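Local coordinates for protein leucyl-tRNA synthetase subunit alpha (Aquifex aeolicus, PDB 3O0A) that probably attaches leucine to its tRNA and, through the CP1 hydrolytic domain seen here, probably clears tRNA charged with a wrong amino acid, at residues A[36-41]-A[62-67]; A[12-17]-A[30-35]; A[180-185]-A[191-196]. All coordinates share one frame; numbering follows the deposited sequence.

Interaction 1: A[36-41]-A[62-67]; sequences KRIYID and HPLVPV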
ATOM      1  N   LYS A  36      -2.003   3.946  19.179  1.00 18.68           N
ATOM      2  CA  LYS A  36      -1.523   2.578  18.937  1.00 18.21           C
ATOM      3  C   LYS A  36      -1.478   2.301  17.426  1.00 16.26           C
ATOM      4  O   LYS A  36      -1.879   1.228  16.951  1.00 15.77           O
ATOM      5  CB  LYS A  36      -2.353   1.544  19.706  1.00 18.86           C
ATOM      6  CG  LYS A  36      -2.062   1.535  21.218  1.00 20.96           C
ATOM      7  CD  LYS A  36      -2.849   0.437  21.918  1.00 22.82           C
ATOM      8  CE  LYS A  36      -2.323   0.192  23.325  1.00 26.20           C
ATOM      9  NZ  LYS A  36      -3.156  -0.791  24.085  1.00 29.63           N
ATOM     10  N   ARG A  37      -0.992   3.305  16.694  1.00 14.75           N
ATOM     11  CA  ARG A  37      -0.889   3.252  15.226  1.00 13.46           C
ATOM     12  C   ARG A  37       0.370   3.920  14.723  1.00 12.74           C
ATOM     13  O   ARG A  37       0.840   4.883  15.330  1.00 12.82           O
ATOM     14  CB  ARG A  37      -2.063   3.992  14.583  1.00 13.45           C
ATOM     15  CG  ARG A  37      -3.393   3.341  14.787  1.00 15.08           C
ATOM     16  CD  ARG A  37      -4.488   4.226  14.234  1.00 15.36           C
ATOM     17  NE  ARG A  37      -5.768   3.553  14.407  1.00 17.21           N
ATOM     18  CZ  ARG A  37      -6.928   3.983  13.925  1.00 18.43           C
ATOM     19  NH1 ARG A  37      -7.000   5.111  13.235  1.00 17.06           N
ATOM     20  NH2 ARG A  37      -8.026   3.270  14.147  1.00 19.45           N
ATOM     21  N   ILE A  38       0.887   3.410  13.604  1.00 12.08           N
ATOM     22  CA  ILE A  38       1.871   4.120  12.784  1.00 12.01           C
ATOM     23  C   ILE A  38       1.228   4.331  11.430  1.00 10.95           C
ATOM     24  O   ILE A  38       0.899   3.372  10.746  1.00 11.09           O
ATOM     25  CB  ILE A  38       3.202   3.340  12.628  1.00 11.83           C
ATOM     26  CG1 ILE A  38       3.856   3.099  14.010  1.00 14.71           C
ATOM     27  CG2 ILE A  38       4.158   4.082  11.653  1.00 11.53           C
ATOM     28  CD1 ILE A  38       4.415   4.326  14.705  1.00 20.36           C
ATOM     29  N   TYR A  39       0.997   5.586  11.064  1.00 11.12           N
ATOM     30  CA  TYR A  39       0.268   5.856   9.826  1.00 11.04           C
ATOM     31  C   TYR A  39       1.150   5.739   8.596  1.00 10.79           C
ATOM     32  O   TYR A  39       2.289   6.208   8.605  1.00 11.40           O
ATOM     33  CB  TYR A  39      -0.368   7.240   9.872  1.00 12.35           C
ATOM     34  CG  TYR A  39      -1.623   7.274  10.719  1.00 13.70           C
ATOM     35  CD1 TYR A  39      -2.828   6.762  10.222  1.00 13.40           C
ATOM     36  CD2 TYR A  39      -1.613   7.811  11.999  1.00 15.74           C
ATOM     37  CE1 TYR A  39      -3.994   6.796  10.977  1.00 15.70           C
ATOM     38  CE2 TYR A  39      -2.786   7.845  12.768  1.00 15.79           C
ATOM     39  CZ  TYR A  39      -3.965   7.331  12.248  1.00 16.18           C
ATOM     40  OH  TYR A  39      -5.127   7.349  12.984  1.00 17.21           O
ATOM     41  N   ILE A  40       0.585   5.154   7.538  1.00  9.99           N
ATOM     42  CA  ILE A  40       1.214   5.162   6.216  1.00 10.37           C
ATOM     43  C   ILE A  40       0.251   5.856   5.271  1.00 11.40           C
ATOM     44  O   ILE A  40      -0.704   5.251   4.783  1.00 11.12           O
ATOM     45  CB  ILE A  40       1.498   3.725   5.729  1.00 10.71           C
ATOM     46  CG1 ILE A  40       2.348   2.978   6.761  1.00 12.66           C
ATOM     47  CG2 ILE A  40       2.194   3.713   4.362  1.00 11.00           C
ATOM     48  CD1 ILE A  40       1.557   2.267   7.822  1.00 22.12           C
ATOM     49  N   ASP A  41       0.513   7.126   5.011  1.00 11.68           N
ATOM     50  CA  ASP A  41      -0.351   7.880   4.110  1.00 13.35           C
ATOM     51  C   ASP A  41       0.026   7.544   2.673  1.00 13.08           C
ATOM     52  O   ASP A  41       1.210   7.559   2.305  1.00 12.21           O
ATOM     53  CB  ASP A  41      -0.199   9.381   4.321  1.00 13.61           C
ATOM     54  CG  ASP A  41      -0.700   9.855   5.677  1.00 17.36           C
ATOM     55  OD1 ASP A  41      -1.499   9.145   6.332  1.00 19.35           O
ATOM     56  OD2 ASP A  41      -0.286  10.971   6.070  1.00 21.72           O
ATOM     57  N   HIS A  62      11.849   5.757   1.470  1.00 12.90           N
ATOM     58  CA  HIS A  62      10.799   6.215   2.392  1.00 12.65           C
ATOM     59  C   HIS A  62      11.301   6.105   3.834  1.00 13.06           C
ATOM     60  O   HIS A  62      11.821   5.058   4.222  1.00 13.14           O
ATOM     61  CB  HIS A  62       9.513   5.397   2.206  1.00 12.22           C
ATOM     62  CG  HIS A  62       8.295   6.040   2.805  1.00 11.13           C
ATOM     63  ND1 HIS A  62       8.121   6.168   4.167  1.00 11.93           N
ATOM     64  CD2 HIS A  62       7.198   6.594   2.231  1.00 12.00           C
ATOM     65  CE1 HIS A  62       6.973   6.778   4.408  1.00 11.79           C
ATOM     66  NE2 HIS A  62       6.390   7.045   3.252  1.00 11.95           N
ATOM     67  N   PRO A  63      11.179   7.195   4.618  1.00 14.24           N
ATOM     68  CA  PRO A  63      11.633   7.203   6.013  1.00 14.83           C
ATOM     69  C   PRO A  63      11.055   6.070   6.877  1.00 13.75           C
ATOM     70  O   PRO A  63      11.668   5.679   7.875  1.00 14.16           O
ATOM     71  CB  PRO A  63      11.134   8.556   6.535  1.00 15.54           C
ATOM     72  CG  PRO A  63      11.055   9.423   5.331  1.00 17.83           C
ATOM     73  CD  PRO A  63      10.636   8.506   4.206  1.00 15.27           C
ATOM     74  N   LEU A  64       9.886   5.551   6.518  1.00 12.24           N
ATOM     75  CA  LEU A  64       9.270   4.492   7.333  1.00 11.05           C
ATOM     76  C   LEU A  64       9.850   3.100   7.069  1.00 10.63           C
ATOM     77  O   LEU A  64       9.585   2.149   7.800  1.00  9.41           O
ATOM     78  CB  LEU A  64       7.745   4.470   7.175  1.00 11.21           C
ATOM     79  CG  LEU A  64       6.938   5.546   7.906  1.00 11.80           C
ATOM     80  CD1 LEU A  64       5.456   5.343   7.589  1.00 10.57           C
ATOM     81  CD2 LEU A  64       7.175   5.495   9.420  1.00 13.44           C
ATOM     82  N   VAL A  65      10.641   2.958   6.012  1.00  9.95           N
ATOM     83  CA  VAL A  65      11.205   1.635   5.714  1.00 10.52           C
ATOM     84  C   VAL A  65      12.018   1.050   6.888  1.00 11.14           C
ATOM     85  O   VAL A  65      11.732  -0.064   7.308  1.00 11.36           O
ATOM     86  CB  VAL A  65      12.015   1.626   4.387  1.00 10.39           C
ATOM     87  CG1 VAL A  65      12.780   0.324   4.247  1.00 12.97           C
ATOM     88  CG2 VAL A  65      11.066   1.824   3.213  1.00 12.16           C
ATOM     89  N   PRO A  66      13.018   1.793   7.428  1.00 11.90           N
ATOM     90  CA  PRO A  66      13.757   1.231   8.569  1.00 11.72           C
ATOM     91  C   PRO A  66      12.906   1.090   9.835  1.00 11.46           C
ATOM     92  O   PRO A  66      13.087   0.129  10.585  1.00 12.28           O
ATOM     93  CB  PRO A  66      14.924   2.216   8.779  1.00 12.35           C
ATOM     94  CG  PRO A  66      14.519   3.468   8.103  1.00 14.19           C
ATOM     95  CD  PRO A  66      13.567   3.097   7.000  1.00 12.19           C
ATOM     96  N   VAL A  67      11.975   2.015  10.050  1.00 10.66           N
ATOM     97  CA  VAL A  67      11.081   1.957  11.196  1.00  9.95           C
ATOM     98  C   VAL A  67      10.246   0.672  11.150  1.00  9.60           C
ATOM     99  O   VAL A  67      10.218  -0.101  12.117  1.00 10.05           O
ATOM    100  CB  VAL A  67      10.150   3.201  11.255  1.00  9.73           C
ATOM    101  CG1 VAL A  67       9.156   3.059  12.406  1.00  9.57           C
ATOM    102  CG2 VAL A  67      10.977   4.476  11.412  1.00 10.98           C
TER
HETATM  103  O   HOH W   1       3.688   7.980   3.574  1.00 15.73           O

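Interaction 2: A[12-17]-A[30-35]; sequences VEIEEP and ETLLKE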
ATOM      1  N   VAL A  12      -0.443   0.875  10.510  1.00 12.09           N
ATOM      2  CA  VAL A  12      -0.046  -0.348  11.189  1.00 12.06           C
ATOM      3  C   VAL A  12      -0.495  -0.231  12.637  1.00 13.19           C
ATOM      4  O   VAL A  12      -0.066   0.680  13.358  1.00 13.22           O
ATOM      5  CB  VAL A  12       1.478  -0.572  11.105  1.00 12.27           C
ATOM      6  CG1 VAL A  12       1.878  -1.797  11.890  1.00 11.69           C
ATOM      7  CG2 VAL A  12       1.927  -0.694   9.648  1.00 12.89           C
ATOM      8  N   GLU A  13      -1.383  -1.139  13.042  1.00 13.42           N
ATOM      9  CA  GLU A  13      -1.810  -1.216  14.436  1.00 15.25           C
ATOM     10  C   GLU A  13      -0.712  -1.841  15.283  1.00 16.00           C
ATOM     11  O   GLU A  13      -0.140  -2.872  14.908  1.00 15.66           O
ATOM     12  CB  GLU A  13      -3.072  -2.058  14.560  1.00 15.70           C
ATOM     13  CG  GLU A  13      -4.274  -1.463  13.856  1.00 16.59           C
ATOM     14  CD  GLU A  13      -5.459  -2.399  13.904  1.00 21.28           C
ATOM     15  OE1 GLU A  13      -5.625  -3.075  14.942  1.00 23.27           O
ATOM     16  OE2 GLU A  13      -6.191  -2.501  12.897  1.00 21.79           O
ATOM     17  N   ILE A  14      -0.419  -1.207  16.413  1.00 16.67           N
ATOM     18  CA  ILE A  14       0.588  -1.712  17.350  1.00 17.91           C
ATOM     19  C   ILE A  14      -0.032  -1.808  18.741  1.00 19.65           C
ATOM     20  O   ILE A  14      -0.199  -0.792  19.426  1.00 20.03           O
ATOM     21  CB  ILE A  14       1.848  -0.804  17.379  1.00 16.98           C
ATOM     22  CG1 ILE A  14       2.521  -0.708  15.995  1.00 17.54           C
ATOM     23  CG2 ILE A  14       2.839  -1.271  18.453  1.00 18.60           C
ATOM     24  CD1 ILE A  14       3.120  -2.005  15.501  1.00 17.28           C
ATOM     25  N   GLU A  15      -0.356  -3.040  19.130  1.00 21.21           N
ATOM     26  CA  GLU A  15      -1.095  -3.362  20.358  1.00 23.82           C
ATOM     27  C   GLU A  15      -0.279  -3.113  21.630  1.00 24.12           C
ATOM     28  O   GLU A  15      -0.829  -2.742  22.678  1.00 24.48           O
ATOM     29  CB  GLU A  15      -1.558  -4.826  20.285  1.00 24.95           C
ATOM     30  CG  GLU A  15      -2.225  -5.389  21.535  1.00 30.21           C
ATOM     31  CD  GLU A  15      -3.602  -4.793  21.795  1.00 35.04           C
ATOM     32  OE1 GLU A  15      -4.360  -4.569  20.821  1.00 37.23           O
ATOM     33  OE2 GLU A  15      -3.925  -4.555  22.978  1.00 38.19           O
ATOM     34  N   GLU A  16       1.029  -3.319  21.529  1.00 23.33           N
ATOM     35  CA  GLU A  16       1.924  -3.163  22.672  1.00 24.26           C
ATOM     36  C   GLU A  16       3.052  -2.179  22.326  1.00 22.18           C
ATOM     37  O   GLU A  16       4.178  -2.594  22.083  1.00 21.40           O
ATOM     38  CB  GLU A  16       2.499  -4.523  23.074  1.00 24.88           C
ATOM     39  CG  GLU A  16       1.473  -5.519  23.622  1.00 27.62           C
ATOM     40  CD  GLU A  16       2.123  -6.729  24.280  1.00 29.49           C
ATOM     41  OE1 GLU A  16       2.896  -7.440  23.595  1.00 33.45           O
ATOM     42  OE2 GLU A  16       1.870  -6.955  25.488  1.00 33.78           O
ATOM     43  N   PRO A  17       2.750  -0.864  22.304  1.00 21.49           N
ATOM     44  CA  PRO A  17       3.745   0.116  21.843  1.00 19.95           C
ATOM     45  C   PRO A  17       5.102   0.076  22.571  1.00 18.89           C
ATOM     46  O   PRO A  17       6.132   0.303  21.931  1.00 17.43           O
ATOM     47  CB  PRO A  17       3.049   1.460  22.088  1.00 20.66           C
ATOM     48  CG  PRO A  17       1.594   1.138  22.050  1.00 22.68           C
ATOM     49  CD  PRO A  17       1.496  -0.204  22.717  1.00 22.20           C
ATOM     50  N   GLU A  30       4.253  10.057  19.892  1.00 20.70           N
ATOM     51  CA  GLU A  30       2.986  10.590  20.377  1.00 22.38           C
ATOM     52  C   GLU A  30       1.807   9.795  19.790  1.00 21.16           C
ATOM     53  O   GLU A  30       0.953   9.313  20.531  1.00 21.71           O
ATOM     54  CB  GLU A  30       2.884  12.077  20.016  1.00 23.06           C
ATOM     55  CG  GLU A  30       3.838  13.018  20.774  1.00 27.13           C
ATOM     56  CD  GLU A  30       5.283  13.019  20.271  1.00 29.73           C
ATOM     57  OE1 GLU A  30       5.598  12.385  19.218  1.00 25.57           O
ATOM     58  OE2 GLU A  30       6.114  13.681  20.955  1.00 33.13           O
ATOM     59  N   THR A  31       1.794   9.625  18.467  1.00 19.74           N
ATOM     60  CA  THR A  31       0.723   8.891  17.786  1.00 18.85           C
ATOM     61  C   THR A  31       0.734   7.407  18.150  1.00 18.50           C
ATOM     62  O   THR A  31      -0.329   6.789  18.340  1.00 18.43           O
ATOM     63  CB  THR A  31       0.799   9.104  16.249  1.00 18.26           C
ATOM     64  OG1 THR A  31       0.545  10.488  15.961  1.00 20.74           O
ATOM     65  CG2 THR A  31      -0.221   8.260  15.508  1.00 16.67           C
ATOM     66  N   LEU A  32       1.935   6.835  18.234  1.00 17.50           N
ATOM     67  CA  LEU A  32       2.084   5.436  18.593  1.00 17.69           C
ATOM     68  C   LEU A  32       1.477   5.164  19.971  1.00 18.64           C
ATOM     69  O   LEU A  32       0.721   4.219  20.145  1.00 18.16           O
ATOM     70  CB  LEU A  32       3.557   5.023  18.572  1.00 17.79           C
ATOM     71  CG  LEU A  32       3.851   3.575  18.969  1.00 18.05           C
ATOM     72  CD1 LEU A  32       3.184   2.591  18.024  1.00 19.12           C
ATOM     73  CD2 LEU A  32       5.358   3.329  19.025  1.00 18.16           C
ATOM     74  N   LEU A  33       1.822   5.995  20.952  1.00 19.54           N
ATOM     75  CA  LEU A  33       1.329   5.764  22.312  1.00 21.49           C
ATOM     76  C   LEU A  33      -0.159   6.097  22.487  1.00 22.16           C
ATOM     77  O   LEU A  33      -0.877   5.377  23.189  1.00 23.10           O
ATOM     78  CB  LEU A  33       2.190   6.499  23.344  1.00 22.56           C
ATOM     79  CG  LEU A  33       3.647   6.054  23.480  1.00 23.08           C
ATOM     80  CD1 LEU A  33       4.362   7.026  24.396  1.00 25.72           C
ATOM     81  CD2 LEU A  33       3.767   4.629  24.016  1.00 25.28           C
ATOM     82  N   LYS A  34      -0.618   7.167  21.845  1.00 22.07           N
ATOM     83  CA  LYS A  34      -1.997   7.628  22.000  1.00 23.61           C
ATOM     84  C   LYS A  34      -2.964   6.824  21.146  1.00 22.52           C
ATOM     85  O   LYS A  34      -4.052   6.487  21.602  1.00 22.94           O
ATOM     86  CB  LYS A  34      -2.145   9.113  21.646  1.00 23.48           C
ATOM     87  CG  LYS A  34      -1.426  10.078  22.565  1.00 26.89           C
ATOM     88  CD  LYS A  34      -1.676  11.539  22.144  1.00 27.34           C
ATOM     89  CE  LYS A  34      -0.776  12.514  22.909  1.00 31.22           C
ATOM     90  NZ  LYS A  34      -1.334  12.855  24.245  1.00 33.64           N
ATOM     91  N   GLU A  35      -2.574   6.533  19.908  1.00 20.90           N
ATOM     92  CA  GLU A  35      -3.480   5.870  18.967  1.00 20.36           C
ATOM     93  C   GLU A  35      -3.170   4.402  18.713  1.00 19.10           C
ATOM     94  O   GLU A  35      -3.983   3.700  18.094  1.00 17.76           O
ATOM     95  CB  GLU A  35      -3.511   6.606  17.621  1.00 19.94           C
ATOM     96  CG  GLU A  35      -3.981   8.061  17.684  1.00 21.37           C
ATOM     97  CD  GLU A  35      -4.282   8.615  16.305  1.00 21.32           C
ATOM     98  OE1 GLU A  35      -4.969   7.929  15.511  1.00 23.92           O
ATOM     99  OE2 GLU A  35      -3.839   9.741  16.013  1.00 25.07           O
TER

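Interaction 3: A[180-185]-A[191-196]; sequences KGTLVN and GLDSET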
ATOM      1  N   LYS A 180     -12.887   1.401 -16.455  1.00 29.97           N
ATOM      2  CA  LYS A 180     -14.051   1.676 -15.609  1.00 29.74           C
ATOM      3  C   LYS A 180     -14.926   0.434 -15.430  1.00 29.55           C
ATOM      4  O   LYS A 180     -14.882  -0.495 -16.236  1.00 30.36           O
ATOM      5  CB  LYS A 180     -14.868   2.837 -16.203  1.00 30.49           C
ATOM      6  CG  LYS A 180     -14.074   4.143 -16.331  1.00 30.61           C
ATOM      7  CD  LYS A 180     -14.871   5.270 -16.979  1.00 33.13           C
ATOM      8  CE  LYS A 180     -13.942   6.415 -17.386  1.00 36.09           C
ATOM      9  NZ  LYS A 180     -14.663   7.498 -18.121  1.00 38.73           N
ATOM     10  N   GLY A 181     -15.727   0.422 -14.368  1.00 28.83           N
ATOM     11  CA  GLY A 181     -16.647  -0.681 -14.114  1.00 29.33           C
ATOM     12  C   GLY A 181     -17.615  -0.393 -12.983  1.00 28.58           C
ATOM     13  O   GLY A 181     -17.871   0.762 -12.662  1.00 28.55           O
ATOM     14  N   THR A 182     -18.177  -1.445 -12.400  1.00 28.39           N
ATOM     15  CA  THR A 182     -19.002  -1.293 -11.208  1.00 27.76           C
ATOM     16  C   THR A 182     -18.314  -2.012 -10.065  1.00 26.24           C
ATOM     17  O   THR A 182     -17.659  -3.047 -10.260  1.00 25.86           O
ATOM     18  CB  THR A 182     -20.454  -1.814 -11.375  1.00 29.02           C
ATOM     19  OG1 THR A 182     -20.438  -3.216 -11.643  1.00 32.32           O
ATOM     20  CG2 THR A 182     -21.162  -1.094 -12.517  1.00 30.28           C
ATOM     21  N   LEU A 183     -18.445  -1.459  -8.869  1.00 24.80           N
ATOM     22  CA  LEU A 183     -17.722  -2.012  -7.739  1.00 23.78           C
ATOM     23  C   LEU A 183     -18.283  -3.334  -7.259  1.00 24.03           C
ATOM     24  O   LEU A 183     -19.496  -3.558  -7.262  1.00 24.64           O
ATOM     25  CB  LEU A 183     -17.658  -1.024  -6.569  1.00 22.79           C
ATOM     26  CG  LEU A 183     -16.859   0.277  -6.732  1.00 23.99           C
ATOM     27  CD1 LEU A 183     -16.506   0.808  -5.353  1.00 20.36           C
ATOM     28  CD2 LEU A 183     -15.617   0.154  -7.576  1.00 26.68           C
ATOM     29  N   VAL A 184     -17.357  -4.201  -6.852  1.00 23.76           N
ATOM     30  CA  VAL A 184     -17.649  -5.456  -6.174  1.00 24.13           C
ATOM     31  C   VAL A 184     -16.644  -5.565  -5.036  1.00 23.14           C
ATOM     32  O   VAL A 184     -15.649  -4.839  -5.025  1.00 21.80           O
ATOM     33  CB  VAL A 184     -17.498  -6.674  -7.118  1.00 25.20           C
ATOM     34  CG1 VAL A 184     -18.660  -6.744  -8.106  1.00 27.65           C
ATOM     35  CG2 VAL A 184     -16.150  -6.636  -7.842  1.00 24.79           C
ATOM     36  N   ASN A 185     -16.891  -6.459  -4.080  1.00 23.42           N
ATOM     37  CA  ASN A 185     -15.991  -6.635  -2.928  1.00 22.73           C
ATOM     38  C   ASN A 185     -15.708  -5.322  -2.184  1.00 21.21           C
ATOM     39  O   ASN A 185     -14.649  -5.149  -1.556  1.00 20.67           O
ATOM     40  CB  ASN A 185     -14.679  -7.324  -3.351  1.00 23.15           C
ATOM     41  CG  ASN A 185     -14.848  -8.818  -3.559  1.00 26.49           C
ATOM     42  OD1 ASN A 185     -15.537  -9.481  -2.784  1.00 29.61           O
ATOM     43  ND2 ASN A 185     -14.221  -9.356  -4.604  1.00 26.44           N
ATOM     44  N   GLY A 191     -21.819  -2.082  -6.436  1.00 24.15           N
ATOM     45  CA  GLY A 191     -22.760  -1.693  -7.476  1.00 25.63           C
ATOM     46  C   GLY A 191     -22.589  -0.295  -8.044  1.00 25.68           C
ATOM     47  O   GLY A 191     -23.142   0.013  -9.108  1.00 26.21           O
ATOM     48  N   LEU A 192     -21.831   0.555  -7.351  1.00 24.58           N
ATOM     49  CA  LEU A 192     -21.561   1.910  -7.845  1.00 24.74           C
ATOM     50  C   LEU A 192     -20.659   1.866  -9.067  1.00 25.76           C
ATOM     51  O   LEU A 192     -19.741   1.040  -9.140  1.00 25.03           O
ATOM     52  CB  LEU A 192     -20.870   2.765  -6.775  1.00 23.64           C
ATOM     53  CG  LEU A 192     -21.576   3.136  -5.470  1.00 22.63           C
ATOM     54  CD1 LEU A 192     -20.686   4.104  -4.698  1.00 20.40           C
ATOM     55  CD2 LEU A 192     -22.966   3.732  -5.736  1.00 22.86           C
ATOM     56  N   ASP A 193     -20.922   2.767 -10.013  1.00 27.07           N
ATOM     57  CA  ASP A 193     -20.000   3.024 -11.112  1.00 28.10           C
ATOM     58  C   ASP A 193     -18.719   3.562 -10.516  1.00 26.65           C
ATOM     59  O   ASP A 193     -18.744   4.354  -9.564  1.00 25.88           O
ATOM     60  CB  ASP A 193     -20.581   4.030 -12.111  1.00 29.52           C
ATOM     61  CG  ASP A 193     -21.915   3.584 -12.687  1.00 33.87           C
ATOM     62  OD1 ASP A 193     -22.123   2.363 -12.892  1.00 37.68           O
ATOM     63  OD2 ASP A 193     -22.765   4.464 -12.947  1.00 36.89           O
ATOM     64  N   SER A 194     -17.594   3.123 -11.066  1.00 26.28           N
ATOM     65  CA  SER A 194     -16.307   3.371 -10.425  1.00 24.69           C
ATOM     66  C   SER A 194     -15.952   4.855 -10.349  1.00 24.47           C
ATOM     67  O   SER A 194     -15.350   5.291  -9.366  1.00 23.00           O
ATOM     68  CB  SER A 194     -15.194   2.536 -11.072  1.00 25.07           C
ATOM     69  OG  SER A 194     -15.168   2.670 -12.488  1.00 26.28           O
ATOM     70  N   GLU A 195     -16.351   5.645 -11.347  1.00 25.16           N
ATOM     71  CA  GLU A 195     -16.090   7.093 -11.290  1.00 25.76           C
ATOM     72  C   GLU A 195     -16.830   7.762 -10.127  1.00 24.31           C
ATOM     73  O   GLU A 195     -16.233   8.538  -9.372  1.00 23.98           O
ATOM     74  CB  GLU A 195     -16.376   7.797 -12.627  1.00 26.87           C
ATOM     75  CG  GLU A 195     -15.454   7.387 -13.778  1.00 31.79           C
ATOM     76  CD  GLU A 195     -13.969   7.531 -13.447  1.00 35.12           C
ATOM     77  OE1 GLU A 195     -13.534   8.647 -13.078  1.00 37.14           O
ATOM     78  OE2 GLU A 195     -13.238   6.523 -13.558  1.00 36.95           O
ATOM     79  N   THR A 196     -18.109   7.428  -9.963  1.00 24.14           N
ATOM     80  CA  THR A 196     -18.901   7.899  -8.821  1.00 22.81           C
ATOM     81  C   THR A 196     -18.288   7.445  -7.492  1.00 21.43           C
ATOM     82  O   THR A 196     -18.235   8.211  -6.518  1.00 20.50           O
ATOM     83  CB  THR A 196     -20.356   7.413  -8.916  1.00 24.06           C
ATOM     84  OG1 THR A 196     -20.935   7.883 -10.142  1.00 23.83           O
ATOM     85  CG2 THR A 196     -21.187   7.934  -7.735  1.00 23.17           C
TER

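Interaction 1: A[36-41]-A[62-67]
L64 spreads its two methyls over I38 and I40 of strand 37-44, one to each residue. CD2 meets the CG2 branch of I38 at 4.0 Å, while CD1 lies 4.0 Å from CG1 of I40 and also rests on the backbone between them, 3.4 Å from Y39 O. With CG anti to its own carbonyl carbon (chi1 -77°), the L64 side chain is directed toward the strand. H62 precedes the turn leading into helix 64-74 and caps it: ND1 accepts L64 N (3.0 Å, N-H...N angle 164°), with the donor almost in the ring plane. At the other ring nitrogen, H62 NE2 is 2.9 Å from a water that donates to D41 O at 2.8 Å; T136 also bonds to this carbonyl oxygen. Y39 turns from the contact, its OH held by R37 NH1 (2.9 Å) and by E35. The contact is buried where strand 37-44, helix 64-74, helix 26-35 and strand 55-58 of the mixed sheet meet: L58 of strand 55-58 and L28 of helix 26-35 also touch L64, L32 of helix 26-35 reaches I38, and V56 joins L58 against I40.

Interaction 2: A[12-17]-A[30-35]
L32 and L33 meet I14 and P17 from the last turn of helix 26-35. Beside them E13, whose side chain starts away from that helix, has its OE2 gripped twice, by K121 in a salt bridge and by T114 in a hydrogen bond. E35 N to T31 O at 2.8 Å is the shorter of the two backbone bonds within residues 30-35; K34 N to E30 O follows at 3.0 Å. No hydrogen bond crosses to residues 12-17, and the join is made by carbon. P17 lays one edge of its ring on the helix: CB sits 3.9 Å from L32 CG and 3.8 Å from L33 CD2, while CG comes to 3.7 Å from the carbonyl oxygen L32 O. The two leucines reach the proline differently. In L32, CG stands opposite the backbone N (chi1 178°), which carries the side chain across to P17 and on to I14; L33 swings CG beside its N instead (chi1 -65°) and touches P17 CB with its CD2 methyl. At the far end of L32, CD1 settles on the branch point of I14, 3.7 Å from CB, with both CG1 and CG2 at 3.9 Å. The end of the I14 side chain leads away from the helix; I14 also touches F20 and I71 of helix 64-74. L32 also touches L21 and V24. The whole is a strand-helix-strand unit of the editing domain: the loop after strand 6-13 packs I14 and P17 against helix 26-35, and strand 37-44 then returns antiparallel beside 6-13.

Interaction 3: A[180-185]-A[191-196]
G181 and S194 trade two bonds at one end of a short antiparallel beta bridge that runs straight into the first turn of helix 194-207. S194 N donates to G181 O at 2.9 Å, somewhat bent (142°) and from outside the carbonyl plane; in return S194 OG accepts G181 N at 3.0 Å along a much straighter line (166°). The hydroxyl gets there because chi1 of 51° tucks OG between its own N and carbonyl carbon. D193, at the N-cap, makes no side-chain capping bond. T182 and D193 form the non-hydrogen-bonded pair. Beyond them L192 O takes L183 N at 2.8 Å, in the carbonyl plane, and the same oxygen receives a CA-H contact from T182 CA at 3.2 Å; L183 O then accepts G191 N at 2.9 Å. K180 O is bonded by Y177 OH. Further backbone bonds between T182 and K165 and between V184 and V163 tie residues 180-185 to the stretch that holds strand 164-165. L183 sends its side chain to V164, A197 and I201. K180, extended, crosses E195 at about a right angle. E195 OE1 is paired with K198. E195 OE2 lies 3.7 Å from K180 CG, whereas K180 NZ is 4.9 Å from E195 OE2, too far for their charged atoms to touch.

Overall arrangement
Interactions 1 and 2 adjoin in one region, their centres 11 Å apart, and share a sheet: strands 6-13 and 37-44 are antiparallel neighbours, with probable hydrogen bonds from V12 N to I38 O (2.8 Å) and from I14 N to K36 O (2.9 Å). The disulfide C23-C70 links the loop between the two segments of interaction 2 to helix 64-74, which supplies L64 to interaction 1. Interaction 3 stands apart: its centre lies 30 Å from that of interaction 1, across the chain's centre, and 34 Å from that of interaction 2, with nearest atoms about 19 Å and 17 Å away. The contacts thus lie in two separate regions of the domain.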